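Local coordinates for WbbM protein (Klebsiella pneumoniae, PDB 6U4B), which is a trimeric, magnesium-binding bifunctional enzyme that probably polymerises O-antigen, joining a family 8 glycosyltransferase domain to one of a newly recognised family, at residues S57-G62 with V337-V342; E288-A293 with R363-N368; P303-F308 with Q394-Y399; N368-I373 with T386-F391. One frame throughout, in Å; residues are numbered along the deposited sequence.

The four contacts lie close to the seam between the two parts of this chain, with centres 8 to 13 Å apart. Contacts 1 and 2 bring loops 57-62 and 288-293 against strands 333-340 and 360-366, neighbours in the sheet of the family 8 part. Contact 3 lies on strand 302-309 of the same sheet. Contacts 1, 2 and 3 interlace along the chain, whereas contact 4 is nested inside the loop closed by contact 3 and shares Asn368 with contact 2. Contact 1 ties the DUF4422 part to the sheet; in contacts 3 and 4 the side chains of Val305 and Ala388 lie about 10 and 9 Å from that of the magnesium ligand Asp406.

Contact 1 of 4, residues S57-G62 with V337-V342; sequences SCNEIG and VLENKV
A single hydrogen bond, from Asn59 ND2 to Glu339 OE1, joins the two parts of the protein here, the side chains approaching from opposite directions. From CB of Glu339, CG is lodged between the backbone N and the carbonyl carbon (chi1 58°), with CG 3.9 Å from Asn59 ND2. The chain then bends at the next bond and brings CD to 3.6 Å from that same ND2. At the tip the two oxygens part company. Glu339 OE1 accepts from Asn59 ND2 at 2.8 Å, on its anti side, 35° out of the carboxylate plane; the amide and carboxylate planes stand 88° apart. OE2 instead takes the backbone N of Val342 at 3.1 Å, tying the carboxylate to the turn that follows its own strand. The amide is gripped at its other end as well, OD1 accepting from Lys347, whose ammonium also makes a long, weak ion pair with OE1. Behind Asn59, its backbone N bonds to Ser57 OG, closing an ST turn. The contact therefore sits where loop 57-62 meets the C-terminal end of strand 333-340, flanked by Phe364 of strand 360-366 and by Lys347 of helix 344-352.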
# COMPACT_ATOMS: atom_id res chain seq x y z
N SER A 57 -18.69 18.61 -14.95
CA SER A 57 -19.09 18.80 -13.56
C SER A 57 -18.92 17.51 -12.77
O SER A 57 -19.12 16.41 -13.30
CB SER A 57 -20.55 19.27 -13.47
OG SER A 57 -21.05 19.17 -12.15
N CYS A 58 -18.54 17.65 -11.51
CA CYS A 58 -18.49 16.53 -10.57
C CYS A 58 -19.77 16.39 -9.75
O CYS A 58 -19.85 15.49 -8.91
CB CYS A 58 -17.30 16.68 -9.62
SG CYS A 58 -15.68 16.60 -10.40
N ASN A 59 -20.76 17.25 -9.97
CA ASN A 59 -21.93 17.33 -9.11
C ASN A 59 -23.18 16.83 -9.81
O ASN A 59 -23.25 16.74 -11.04
CB ASN A 59 -22.16 18.77 -8.63
CG ASN A 59 -21.17 19.20 -7.58
OD1 ASN A 59 -19.97 18.94 -7.69
ND2 ASN A 59 -21.66 19.84 -6.53
N GLU A 60 -24.17 16.49 -9.00
CA GLU A 60 -25.53 16.23 -9.43
C GLU A 60 -26.41 17.41 -9.02
O GLU A 60 -26.17 18.04 -7.99
CB GLU A 60 -26.08 14.94 -8.81
CG GLU A 60 -25.20 13.72 -8.99
CD GLU A 60 -25.31 13.11 -10.38
OE1 GLU A 60 -24.31 12.57 -10.88
OE2 GLU A 60 -26.41 13.18 -10.97
N ILE A 61 -27.41 17.71 -9.84
CA ILE A 61 -28.35 18.79 -9.53
C ILE A 61 -29.79 18.31 -9.51
O ILE A 61 -30.69 19.12 -9.24
CB ILE A 61 -28.19 19.98 -10.50
CG1 ILE A 61 -28.63 19.60 -11.91
CG2 ILE A 61 -26.74 20.47 -10.51
CD1 ILE A 61 -28.40 20.70 -12.92
N GLY A 62 -30.05 17.03 -9.76
CA GLY A 62 -31.38 16.49 -9.68
C GLY A 62 -32.06 16.20 -11.00
O GLY A 62 -33.29 16.02 -11.01
N VAL A 337 -22.21 13.08 -1.01
CA VAL A 337 -21.51 14.09 -0.22
C VAL A 337 -22.18 15.44 -0.47
O VAL A 337 -22.20 15.93 -1.61
CB VAL A 337 -20.02 14.15 -0.57
CG1 VAL A 337 -19.39 15.40 0.03
CG2 VAL A 337 -19.31 12.89 -0.07
N LEU A 338 -22.73 16.04 0.58
CA LEU A 338 -23.22 17.41 0.53
C LEU A 338 -22.02 18.32 0.67
O LEU A 338 -21.58 18.62 1.79
CB LEU A 338 -24.25 17.66 1.63
CG LEU A 338 -25.36 16.61 1.73
CD1 LEU A 338 -26.30 16.92 2.88
CD2 LEU A 338 -26.11 16.53 0.42
N GLU A 339 -21.47 18.77 -0.45
CA GLU A 339 -20.18 19.45 -0.47
C GLU A 339 -20.36 20.96 -0.42
O GLU A 339 -21.28 21.51 -1.03
CB GLU A 339 -19.38 19.06 -1.72
CG GLU A 339 -20.05 19.33 -3.05
CD GLU A 339 -19.70 20.70 -3.62
OE1 GLU A 339 -20.48 21.22 -4.45
OE2 GLU A 339 -18.65 21.25 -3.24
N ASN A 340 -19.48 21.61 0.32
CA ASN A 340 -19.45 23.07 0.45
C ASN A 340 -18.13 23.55 -0.15
O ASN A 340 -17.13 23.71 0.55
CB ASN A 340 -19.60 23.50 1.91
CG ASN A 340 -19.50 25.01 2.09
OD1 ASN A 340 -19.67 25.78 1.14
ND2 ASN A 340 -19.22 25.44 3.32
N LYS A 341 -18.13 23.76 -1.47
CA LYS A 341 -16.98 24.27 -2.21
C LYS A 341 -15.75 23.40 -2.01
O LYS A 341 -14.64 23.89 -1.80
CB LYS A 341 -16.70 25.73 -1.82
CG LYS A 341 -17.84 26.68 -2.19
CD LYS A 341 -17.59 28.08 -1.67
CE LYS A 341 -18.80 28.97 -1.90
NZ LYS A 341 -19.08 29.20 -3.34
N VAL A 342 -15.94 22.08 -2.09
CA VAL A 342 -14.82 21.17 -2.16
C VAL A 342 -14.15 21.31 -3.52
O VAL A 342 -14.83 21.43 -4.55
CB VAL A 342 -15.28 19.72 -1.90
CG1 VAL A 342 -14.09 18.76 -1.94
CG2 VAL A 342 -15.99 19.63 -0.56

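Contact 2 of 4, residues E288-A293 with R363-N368; sequences ETFNGA and RFFDVN
Phe290 and Phe365 reach toward each other from facing backbones and bring their rings together, the one place where loop 288-293 touches strand 360-366 and the turn after it. Along the loop, Glu288 turns to the other part of the protein, forming a salt bridge with Arg104 and a hydrogen bond with the hydroxyl of Tyr103, and Thr289 packs on Ala40. Phe290 carries the contact. Its backbone bonds to Glu372, and its CG stands anti to the backbone N (chi1 171°); Phe365 has nearly the same first torsion, which extends both rings across the space between backbones whose nearest CA atoms, those of Phe290 and Asn368, are 10.4 Å apart. Phe365 CZ lies over one face of the Phe290 ring, 3.5 Å from Phe290 CZ. The planes meet obliquely, at 49°, with centroids 5.2 Å apart. Asn291 then turns to Phe41 with OD1. A bend at Asn291 brings the backbone N of Gly292 over the Phe290 ring, 3.5 Å above its centre, on the face opposite to Phe365. Leu395 touches both phenylalanines, and Pro38 and Ile373 also pack on Phe290. No hydrogen bond or charge crosses between the segments: Glu288 and Asn291 have their polar partners outside the two segments, and what joins the loop to the strand here is van der Waals and aromatic contact in a buried setting.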
# COMPACT_ATOMS: atom_id res chain seq x y z
N GLU A 288 -33.94 32.74 -7.65
CA GLU A 288 -33.64 31.34 -7.88
C GLU A 288 -33.98 30.52 -6.64
O GLU A 288 -33.70 30.94 -5.51
CB GLU A 288 -32.16 31.16 -8.24
CG GLU A 288 -31.88 29.92 -9.08
CD GLU A 288 -30.44 29.85 -9.54
OE1 GLU A 288 -29.67 29.04 -8.96
OE2 GLU A 288 -30.07 30.60 -10.46
N THR A 289 -34.60 29.37 -6.85
CA THR A 289 -34.93 28.43 -5.79
C THR A 289 -34.46 27.04 -6.21
O THR A 289 -33.90 26.85 -7.29
CB THR A 289 -36.43 28.43 -5.49
OG1 THR A 289 -37.15 28.05 -6.66
CG2 THR A 289 -36.89 29.82 -5.05
N PHE A 290 -34.68 26.06 -5.34
CA PHE A 290 -34.38 24.67 -5.64
C PHE A 290 -35.48 23.78 -5.10
O PHE A 290 -35.85 23.89 -3.92
CB PHE A 290 -33.03 24.24 -5.05
CG PHE A 290 -32.76 22.77 -5.15
CD1 PHE A 290 -32.35 22.21 -6.35
CD2 PHE A 290 -32.93 21.95 -4.04
CE1 PHE A 290 -32.11 20.85 -6.45
CE2 PHE A 290 -32.69 20.59 -4.13
CZ PHE A 290 -32.28 20.04 -5.33
N ASN A 291 -36.01 22.90 -5.95
CA ASN A 291 -37.12 22.03 -5.59
C ASN A 291 -36.87 20.57 -5.97
O ASN A 291 -37.79 19.75 -5.85
CB ASN A 291 -38.43 22.52 -6.22
CG ASN A 291 -38.42 22.44 -7.75
OD1 ASN A 291 -37.37 22.27 -8.38
ND2 ASN A 291 -39.59 22.59 -8.35
N GLY A 292 -35.67 20.23 -6.43
CA GLY A 292 -35.37 18.89 -6.87
C GLY A 292 -35.07 17.92 -5.74
O GLY A 292 -35.22 18.23 -4.55
N ALA A 293 -34.66 16.72 -6.13
CA ALA A 293 -34.34 15.65 -5.20
C ALA A 293 -33.42 14.66 -5.91
O ALA A 293 -33.42 14.57 -7.14
CB ALA A 293 -35.60 14.94 -4.69
N ARG A 363 -21.52 10.46 -5.23
CA ARG A 363 -22.03 11.64 -5.93
C ARG A 363 -21.92 12.85 -5.01
O ARG A 363 -21.86 12.72 -3.79
CB ARG A 363 -23.48 11.45 -6.38
CG ARG A 363 -23.68 10.35 -7.42
CD ARG A 363 -25.16 10.14 -7.71
NE ARG A 363 -25.87 9.60 -6.55
CZ ARG A 363 -27.20 9.56 -6.44
NH1 ARG A 363 -27.96 10.04 -7.41
NH2 ARG A 363 -27.76 9.05 -5.36
N PHE A 364 -21.87 14.02 -5.63
CA PHE A 364 -21.74 15.28 -4.91
C PHE A 364 -22.95 16.16 -5.17
O PHE A 364 -23.48 16.19 -6.29
CB PHE A 364 -20.47 16.04 -5.32
CG PHE A 364 -19.20 15.36 -4.89
CD1 PHE A 364 -18.69 15.57 -3.62
CD2 PHE A 364 -18.51 14.53 -5.76
CE1 PHE A 364 -17.52 14.95 -3.22
CE2 PHE A 364 -17.34 13.91 -5.36
CZ PHE A 364 -16.85 14.12 -4.09
N PHE A 365 -23.39 16.87 -4.14
CA PHE A 365 -24.45 17.86 -4.25
C PHE A 365 -24.02 19.12 -3.52
O PHE A 365 -23.55 19.05 -2.38
CB PHE A 365 -25.77 17.34 -3.69
CG PHE A 365 -26.92 18.31 -3.84
CD1 PHE A 365 -27.56 18.45 -5.07
CD2 PHE A 365 -27.34 19.08 -2.78
CE1 PHE A 365 -28.61 19.34 -5.22
CE2 PHE A 365 -28.39 19.98 -2.92
CZ PHE A 365 -29.03 20.10 -4.15
N ASP A 366 -24.16 20.27 -4.19
CA ASP A 366 -23.84 21.55 -3.57
C ASP A 366 -24.75 21.81 -2.38
O ASP A 366 -25.94 22.09 -2.56
CB ASP A 366 -23.95 22.68 -4.60
CG ASP A 366 -23.45 24.02 -4.07
OD1 ASP A 366 -23.36 24.97 -4.87
OD2 ASP A 366 -23.13 24.11 -2.87
N VAL A 367 -24.20 21.72 -1.17
CA VAL A 367 -25.01 21.89 0.03
C VAL A 367 -25.63 23.28 0.11
O VAL A 367 -26.67 23.46 0.74
CB VAL A 367 -24.15 21.59 1.28
CG1 VAL A 367 -23.18 22.74 1.57
CG2 VAL A 367 -25.03 21.31 2.50
N ASN A 368 -25.02 24.27 -0.56
CA ASN A 368 -25.47 25.65 -0.45
C ASN A 368 -26.82 25.90 -1.13
O ASN A 368 -27.41 26.96 -0.91
CB ASN A 368 -24.41 26.58 -1.03
CG ASN A 368 -23.10 26.50 -0.27
OD1 ASN A 368 -23.01 26.96 0.87
ND2 ASN A 368 -22.09 25.91 -0.89

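Contact 3 of 4, residues P303-F308 with Q394-Y399; sequences PVVISF and QLFRRY
On a central parallel strand of the GT-A-type, Rossmann-like sheet expected of family 8 glycosyltransferases, Val305 and Pro303 pack against Phe396 and Tyr399, where the chain leaves helix 392-395 and turns toward the neighbouring strand 402-405. Gln394 begins segment 394-399, its carbonyl accepting from Arg397 NH1 at 2.7 Å, with the donor well above the carbonyl plane. Leu395 leans on Leu338 and Phe370. Phe396, the first residue past the helix, opens a type I beta turn that ends at Tyr399. Its CG lies beside the backbone N (chi1 -65°), which sends the ring toward the sheet, where one face receives a methyl of Val305. This is a CH-pi contact: Val305 CG2 stands 3.8 Å from the Phe396 centroid, offset toward the rim, and is nearest to Phe396 CZ at 3.4 Å. Val305 CG1 is a lesser neighbour, 4.0 Å from Phe396 CE2. Arg397 hydrogen-bonds through NH2 to the carbonyl of Asn291, linking the turn to loop 288-293. Tyr399 closes the turn, its N bonded to the carbonyl of Phe396 and its hydroxyl hydrogen-bonded to Asp334. Tyr399 CD2 lies at the edge of the Phe396 ring, in its plane. On the other flank of the Tyr399 ring the proline slides past, Pro303 CG 3.5 Å from Tyr399 CD1 and Pro303 CB 3.7 Å from Tyr399 CE1.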
# COMPACT_ATOMS: atom_id res chain seq x y z
N PRO A 303 -27.81 3.84 1.52
CA PRO A 303 -27.59 5.28 1.27
C PRO A 303 -26.85 5.91 2.43
O PRO A 303 -27.31 5.88 3.58
CB PRO A 303 -29.01 5.84 1.13
CG PRO A 303 -29.92 4.63 1.01
CD PRO A 303 -29.23 3.55 1.78
N VAL A 304 -25.69 6.49 2.14
CA VAL A 304 -24.83 7.11 3.14
C VAL A 304 -24.65 8.57 2.77
O VAL A 304 -24.25 8.89 1.64
CB VAL A 304 -23.47 6.40 3.25
CG1 VAL A 304 -22.59 7.09 4.27
CG2 VAL A 304 -23.67 4.93 3.59
N VAL A 305 -24.93 9.46 3.71
CA VAL A 305 -24.89 10.90 3.47
C VAL A 305 -23.82 11.52 4.36
O VAL A 305 -23.82 11.32 5.58
CB VAL A 305 -26.26 11.55 3.73
CG1 VAL A 305 -26.17 13.06 3.54
CG2 VAL A 305 -27.29 10.96 2.79
N ILE A 306 -22.91 12.26 3.73
CA ILE A 306 -21.82 12.94 4.42
C ILE A 306 -21.82 14.40 3.98
O ILE A 306 -22.23 14.73 2.87
CB ILE A 306 -20.45 12.27 4.11
CG1 ILE A 306 -20.58 10.75 4.13
CG2 ILE A 306 -19.40 12.72 5.11
CD1 ILE A 306 -19.38 10.03 3.53
N SER A 307 -21.34 15.27 4.86
CA SER A 307 -21.29 16.70 4.58
C SER A 307 -19.96 17.26 5.06
O SER A 307 -19.59 17.07 6.22
CB SER A 307 -22.45 17.43 5.26
OG SER A 307 -22.34 18.83 5.12
N PHE A 308 -19.24 17.94 4.17
CA PHE A 308 -18.01 18.61 4.55
C PHE A 308 -17.63 19.63 3.50
O PHE A 308 -18.12 19.60 2.36
CB PHE A 308 -16.86 17.61 4.77
CG PHE A 308 -16.62 16.67 3.62
CD1 PHE A 308 -17.14 15.39 3.63
CD2 PHE A 308 -15.86 17.07 2.53
CE1 PHE A 308 -16.91 14.52 2.58
CE2 PHE A 308 -15.63 16.20 1.47
CZ PHE A 308 -16.16 14.92 1.50
N GLN A 394 -35.77 16.34 2.91
CA GLN A 394 -36.25 16.99 1.69
C GLN A 394 -35.45 16.55 0.47
O GLN A 394 -36.04 16.11 -0.53
CB GLN A 394 -36.19 18.51 1.84
CG GLN A 394 -36.84 19.28 0.69
CD GLN A 394 -38.36 19.17 0.68
OE1 GLN A 394 -38.96 18.57 1.58
NE2 GLN A 394 -38.99 19.75 -0.33
N LEU A 395 -34.12 16.65 0.52
CA LEU A 395 -33.30 16.28 -0.63
C LEU A 395 -33.41 14.78 -0.92
O LEU A 395 -33.42 14.37 -2.09
CB LEU A 395 -31.85 16.68 -0.38
CG LEU A 395 -30.88 16.42 -1.54
CD1 LEU A 395 -31.26 17.27 -2.75
CD2 LEU A 395 -29.44 16.67 -1.12
N PHE A 396 -33.49 13.96 0.13
CA PHE A 396 -33.52 12.51 -0.01
C PHE A 396 -34.92 11.93 0.16
O PHE A 396 -35.07 10.77 0.54
CB PHE A 396 -32.55 11.87 0.98
CG PHE A 396 -31.11 12.21 0.72
CD1 PHE A 396 -30.35 11.44 -0.14
CD2 PHE A 396 -30.53 13.32 1.31
CE1 PHE A 396 -29.03 11.75 -0.40
CE2 PHE A 396 -29.21 13.64 1.06
CZ PHE A 396 -28.46 12.86 0.20
N ARG A 397 -35.95 12.72 -0.15
CA ARG A 397 -37.33 12.31 0.06
C ARG A 397 -37.75 11.12 -0.80
O ARG A 397 -38.82 10.55 -0.54
CB ARG A 397 -38.28 13.48 -0.19
CG ARG A 397 -38.25 14.05 -1.60
CD ARG A 397 -39.25 15.19 -1.75
NE ARG A 397 -39.19 15.82 -3.07
CZ ARG A 397 -38.35 16.80 -3.38
NH1 ARG A 397 -37.49 17.25 -2.48
NH2 ARG A 397 -38.36 17.32 -4.60
N ARG A 398 -36.96 10.74 -1.79
CA ARG A 398 -37.25 9.56 -2.60
C ARG A 398 -36.60 8.29 -2.06
O ARG A 398 -36.74 7.23 -2.67
CB ARG A 398 -36.82 9.80 -4.05
CG ARG A 398 -37.73 10.77 -4.77
CD ARG A 398 -37.14 11.29 -6.06
NE ARG A 398 -37.72 12.58 -6.40
CZ ARG A 398 -37.55 13.20 -7.56
NH1 ARG A 398 -36.80 12.65 -8.51
NH2 ARG A 398 -38.12 14.38 -7.78
N TYR A 399 -35.91 8.38 -0.92
CA TYR A 399 -35.34 7.23 -0.25
C TYR A 399 -36.24 6.80 0.90
O TYR A 399 -36.92 7.62 1.52
CB TYR A 399 -33.94 7.56 0.29
CG TYR A 399 -32.87 7.70 -0.77
CD1 TYR A 399 -31.91 6.71 -0.93
CD2 TYR A 399 -32.81 8.81 -1.59
CE1 TYR A 399 -30.92 6.82 -1.89
CE2 TYR A 399 -31.82 8.93 -2.56
CZ TYR A 399 -30.88 7.93 -2.70
OH TYR A 399 -29.89 8.04 -3.65

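Contact 4 of 4, residues N368-I373 with T386-F391; sequences NAFTEI and TYARLF
Two short 3-10 segments of the family 8 domain meet through Phe370 and Phe391, the residues that bury the most surface here, in the connection between strand 360-366 and helix 392-395. Their rings lie nearly parallel, 12° between planes, but have slid so far apart that they barely overlap; the centroids are 4.6 Å apart. Instead of stacking ring on ring, each ring covers the other's methylene. Phe370 CB sits 3.6 Å from the Phe391 centroid, straight above it, and Phe391 CB sits 3.5 Å from the Phe370 centroid in the same manner: a reciprocal pair of CH-pi contacts. The side chains slide past each other in opposite directions; Phe370 CG, anti to its carbonyl carbon (chi1 -69°), carries the ring across to Phe391 CB. Ala388 and Ile373 fill the borders. Ala388 CB approaches Phe370 CE2 at 4.4 Å, and Ile373 CG1 comes obliquely to the Phe391 ring, 4.0 Å from Phe391 CD2. Met494 of helix 489-499 packs on Phe391. Next along the chain from Ala388, Arg389 forms salt bridges with Asp506 and with the magnesium ligand Asp406, so this turn borders the metal site. Within the first turn, Thr371 OG1 donates to the carbonyl of Asn368. The Phe370 carbonyl also faces the partner ring, its O 3.4 Å from Phe391 CE2.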
# COMPACT_ATOMS: atom_id res chain seq x y z
N ASN A 368 -25.02 24.27 -0.56
CA ASN A 368 -25.47 25.65 -0.45
C ASN A 368 -26.82 25.90 -1.13
O ASN A 368 -27.41 26.96 -0.91
CB ASN A 368 -24.41 26.58 -1.03
CG ASN A 368 -23.10 26.50 -0.27
OD1 ASN A 368 -23.01 26.96 0.87
ND2 ASN A 368 -22.09 25.91 -0.89
N ALA A 369 -27.32 24.94 -1.92
CA ALA A 369 -28.66 25.07 -2.47
C ALA A 369 -29.73 25.04 -1.38
O ALA A 369 -30.87 25.45 -1.64
CB ALA A 369 -28.92 23.96 -3.49
N PHE A 370 -29.38 24.57 -0.18
CA PHE A 370 -30.35 24.47 0.90
C PHE A 370 -30.83 25.83 1.39
O PHE A 370 -31.88 25.91 2.04
CB PHE A 370 -29.76 23.68 2.07
CG PHE A 370 -29.57 22.22 1.77
CD1 PHE A 370 -30.30 21.60 0.77
CD2 PHE A 370 -28.67 21.47 2.51
CE1 PHE A 370 -30.13 20.26 0.50
CE2 PHE A 370 -28.49 20.12 2.24
CZ PHE A 370 -29.22 19.51 1.24
N THR A 371 -30.09 26.91 1.11
CA THR A 371 -30.51 28.23 1.57
C THR A 371 -31.69 28.79 0.78
O THR A 371 -32.19 29.86 1.13
CB THR A 371 -29.34 29.22 1.49
OG1 THR A 371 -28.94 29.38 0.12
CG2 THR A 371 -28.16 28.71 2.31
N GLU A 372 -32.14 28.09 -0.26
CA GLU A 372 -33.20 28.59 -1.13
C GLU A 372 -34.14 27.46 -1.54
O GLU A 372 -34.54 27.36 -2.70
CB GLU A 372 -32.61 29.28 -2.36
CG GLU A 372 -31.42 28.54 -2.97
CD GLU A 372 -30.83 29.28 -4.16
OE1 GLU A 372 -30.72 28.67 -5.24
OE2 GLU A 372 -30.49 30.47 -4.00
N ILE A 373 -34.51 26.61 -0.59
CA ILE A 373 -35.50 25.57 -0.85
C ILE A 373 -36.87 26.21 -1.05
O ILE A 373 -37.56 25.94 -2.04
CB ILE A 373 -35.55 24.52 0.27
CG1 ILE A 373 -34.17 23.89 0.48
CG2 ILE A 373 -36.57 23.44 -0.05
CD1 ILE A 373 -33.76 22.97 -0.64
N THR A 386 -23.80 24.13 8.11
CA THR A 386 -24.01 23.97 9.55
C THR A 386 -25.30 23.22 9.84
O THR A 386 -25.37 22.43 10.79
CB THR A 386 -24.01 25.34 10.23
OG1 THR A 386 -22.74 25.97 10.05
CG2 THR A 386 -24.29 25.20 11.73
N TYR A 387 -26.34 23.45 9.03
CA TYR A 387 -27.65 22.85 9.25
C TYR A 387 -28.01 21.83 8.18
O TYR A 387 -29.20 21.56 7.97
CB TYR A 387 -28.71 23.95 9.33
CG TYR A 387 -28.50 24.89 10.49
CD1 TYR A 387 -27.77 26.07 10.34
CD2 TYR A 387 -29.03 24.60 11.74
CE1 TYR A 387 -27.58 26.92 11.41
CE2 TYR A 387 -28.83 25.44 12.81
CZ TYR A 387 -28.11 26.60 12.64
OH TYR A 387 -27.93 27.45 13.72
N ALA A 388 -27.01 21.24 7.52
CA ALA A 388 -27.27 20.35 6.39
C ALA A 388 -28.15 19.17 6.79
O ALA A 388 -29.00 18.73 6.01
CB ALA A 388 -25.94 19.85 5.81
N ARG A 389 -27.95 18.64 8.00
CA ARG A 389 -28.71 17.47 8.44
C ARG A 389 -30.22 17.73 8.41
O ARG A 389 -31.00 16.80 8.14
CB ARG A 389 -28.27 17.05 9.84
CG ARG A 389 -26.94 16.31 9.89
CD ARG A 389 -26.59 15.92 11.32
NE ARG A 389 -26.20 17.08 12.12
CZ ARG A 389 -25.06 17.17 12.80
NH1 ARG A 389 -24.20 16.16 12.81
NH2 ARG A 389 -24.80 18.26 13.50
N LEU A 390 -30.64 18.96 8.68
CA LEU A 390 -32.07 19.28 8.69
C LEU A 390 -32.72 19.10 7.33
O LEU A 390 -33.93 18.89 7.26
CB LEU A 390 -32.29 20.71 9.17
CG LEU A 390 -31.73 21.09 10.54
CD1 LEU A 390 -32.11 22.53 10.88
CD2 LEU A 390 -32.24 20.14 11.61
N PHE A 391 -31.94 19.18 6.25
CA PHE A 391 -32.49 19.12 4.90
C PHE A 391 -32.47 17.72 4.32
O PHE A 391 -32.88 17.54 3.16
CB PHE A 391 -31.72 20.08 3.99
CG PHE A 391 -31.84 21.52 4.41
CD1 PHE A 391 -30.92 22.08 5.28
CD2 PHE A 391 -32.89 22.30 3.94
CE1 PHE A 391 -31.04 23.40 5.67
CE2 PHE A 391 -33.01 23.63 4.34
CZ PHE A 391 -32.08 24.17 5.20